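Local coordinates for protein soluble lytic murein transglycosylase (Escherichia coli, PDB 1QSA) that cleaves the glycosidic bond between N-acetylmuramic acid and N-acetylglucosamine in peptidoglycan, leaving a 1,6-anhydro ring on the muramic acid residue, at residues A[107-110]-A[111-114]. Numbering follows the deposited sequence.
Sequences NYYY and AKWN. With SO4 (sulfate ion), chain F.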
loop_
_atom_site.group_PDB
_atom_site.type_symbol
_atom_site.label_atom_id
_atom_site.label_comp_id
_atom_site.label_asym_id
_atom_site.label_seq_id
_atom_site.Cartn_x
_atom_site.Cartn_y
_atom_site.Cartn_z
ATOM N N ASN A 107 21.857 -14.958 -7.976
ATOM C CA ASN A 107 23.185 -15.488 -7.698
ATOM C C ASN A 107 23.207 -17.010 -7.530
ATOM O O ASN A 107 24.157 -17.680 -7.952
ATOM C CB ASN A 107 23.784 -14.774 -6.482
ATOM C CG ASN A 107 24.253 -13.368 -6.823
ATOM O OD1 ASN A 107 24.849 -13.144 -7.882
ATOM N ND2 ASN A 107 24.011 -12.423 -5.926
ATOM N N TYR A 108 22.134 -17.549 -6.956
ATOM C CA TYR A 108 21.992 -18.990 -6.749
ATOM C C TYR A 108 21.987 -19.704 -8.104
ATOM O O TYR A 108 22.699 -20.702 -8.297
ATOM C CB TYR A 108 20.684 -19.262 -6.001
ATOM C CG TYR A 108 20.309 -20.724 -5.849
ATOM C CD1 TYR A 108 20.805 -21.486 -4.780
ATOM C CD2 TYR A 108 19.424 -21.340 -6.742
ATOM C CE1 TYR A 108 20.423 -22.822 -4.600
ATOM C CE2 TYR A 108 19.035 -22.682 -6.572
ATOM C CZ TYR A 108 19.535 -23.411 -5.496
ATOM O OH TYR A 108 19.113 -24.714 -5.305
ATOM N N TYR A 109 21.174 -19.210 -9.040
ATOM C CA TYR A 109 21.129 -19.833 -10.361
ATOM C C TYR A 109 22.400 -19.637 -11.166
ATOM O O TYR A 109 22.797 -20.536 -11.900
ATOM C CB TYR A 109 19.868 -19.428 -11.115
ATOM C CG TYR A 109 18.674 -20.070 -10.466
ATOM C CD1 TYR A 109 18.537 -21.463 -10.469
ATOM C CD2 TYR A 109 17.723 -19.312 -9.791
ATOM C CE1 TYR A 109 17.492 -22.078 -9.821
ATOM C CE2 TYR A 109 16.659 -19.929 -9.123
ATOM C CZ TYR A 109 16.556 -21.312 -9.151
ATOM O OH TYR A 109 15.511 -21.940 -8.523
ATOM N N TYR A 110 23.085 -18.509 -10.983
ATOM C CA TYR A 110 24.352 -18.309 -11.692
ATOM C C TYR A 110 25.364 -19.310 -11.089
ATOM O O TYR A 110 26.185 -19.888 -11.809
ATOM C CB TYR A 110 24.859 -16.877 -11.535
ATOM C CG TYR A 110 26.055 -16.557 -12.401
ATOM C CD1 TYR A 110 25.929 -16.430 -13.790
ATOM C CD2 TYR A 110 27.310 -16.354 -11.834
ATOM C CE1 TYR A 110 27.021 -16.102 -14.586
ATOM C CE2 TYR A 110 28.415 -16.023 -12.622
ATOM C CZ TYR A 110 28.262 -15.898 -13.997
ATOM O OH TYR A 110 29.359 -15.557 -14.768
ATOM N N ALA A 111 25.276 -19.547 -9.775
ATOM C CA ALA A 111 26.167 -20.526 -9.126
ATOM C C ALA A 111 25.897 -21.925 -9.697
ATOM O O ALA A 111 26.826 -22.725 -9.854
ATOM C CB ALA A 111 25.965 -20.528 -7.615
ATOM N N LYS A 112 24.627 -22.231 -9.962
ATOM C CA LYS A 112 24.245 -23.523 -10.547
ATOM C C LYS A 112 24.910 -23.676 -11.921
ATOM O O LYS A 112 25.493 -24.716 -12.206
ATOM C CB LYS A 112 22.718 -23.627 -10.657
ATOM C CG LYS A 112 22.022 -23.922 -9.330
ATOM C CD LYS A 112 22.167 -25.390 -8.942
ATOM C CE LYS A 112 21.503 -25.702 -7.602
ATOM N NZ LYS A 112 21.412 -27.181 -7.373
ATOM N N TRP A 113 24.863 -22.634 -12.750
ATOM C CA TRP A 113 25.506 -22.697 -14.067
ATOM C C TRP A 113 27.018 -22.926 -13.936
ATOM O O TRP A 113 27.608 -23.749 -14.660
ATOM C CB TRP A 113 25.261 -21.401 -14.849
ATOM C CG TRP A 113 26.047 -21.333 -16.123
ATOM C CD1 TRP A 113 25.819 -22.045 -17.274
ATOM C CD2 TRP A 113 27.205 -20.530 -16.368
ATOM N NE1 TRP A 113 26.771 -21.725 -18.215
ATOM C CE2 TRP A 113 27.630 -20.798 -17.687
ATOM C CE3 TRP A 113 27.927 -19.609 -15.600
ATOM C CZ2 TRP A 113 28.752 -20.171 -18.260
ATOM C CZ3 TRP A 113 29.045 -18.984 -16.163
ATOM C CH2 TRP A 113 29.443 -19.270 -17.483
ATOM N N ASN A 114 27.643 -22.185 -13.021
ATOM C CA ASN A 114 29.086 -22.280 -12.791
ATOM C C ASN A 114 29.549 -23.631 -12.284
ATOM O O ASN A 114 30.733 -23.957 -12.380
ATOM C CB ASN A 114 29.537 -21.208 -11.801
ATOM C CG ASN A 114 30.026 -19.956 -12.488
ATOM O OD1 ASN A 114 31.122 -19.928 -13.046
ATOM N ND2 ASN A 114 29.221 -18.901 -12.436
HETATM S S SO4 F . 26.327 -24.357 -21.343
HETATM O O1 SO4 F . 25.907 -24.115 -22.741
HETATM O O2 SO4 F . 26.358 -23.054 -20.644
HETATM O O3 SO4 F . 25.376 -25.288 -20.698
HETATM O O4 SO4 F . 27.676 -24.951 -21.327
HETATM O O HOH W 1 18.403 -27.878 -6.218
HETATM O O HOH W 2 31.635 -17.172 -13.887
#
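The ring of Tyr110 meets Trp113 and Asn114, three and four residues on, in the last two turns of helix 102-114, part of the alpha-superhelix of Slt70. The backbone bonds are the regular i to i+4 set, from Ala111 N to Asn107 O through Asn114 N to Tyr110 O. Tyr110 O takes a second, longer bond at 3.3 Å from Asn114 ND2, which sits above the carbonyl plane.

That same ND2 lies over one face of the Tyr110 ring, 3.0 Å from CE2, with amide and ring planes 73° apart. Trp113 CE3 lies over the same face, 3.8 Å from Tyr110 CE1. Both aromatic side chains hold CG anti to the backbone N (chi1 -172° for Tyr110), which sends them the same way, side by side, with their six-membered rings inclined at 37°. Beyond the pair, Trp88 meets Tyr110 edge-to-face and Lys141 makes a cation-pi contact with it. With an alanine here, the Trp113 six-membered ring and the Asn114 amide would probably lose the aromatic ring they share, and Lys141 its cation-pi partner.

Farther round the helix, Lys112 runs alongside Tyr108, bringing CE to 3.5 Å from the phenol OH. Their polar ends are held by residues outside the segments: Tyr108 OH bonds to Pro96 O, and Lys112 NZ forms a salt bridge with Glu120.

Water 2 joins Tyr110 OH to Asn114 OD1, 2.9 Å from each. At the indole edge, Trp113 NE1 donates in the ring plane to O2 of a sulfate, probably from the crystallisation liquor, in a nearly straight bond of 2.8 Å.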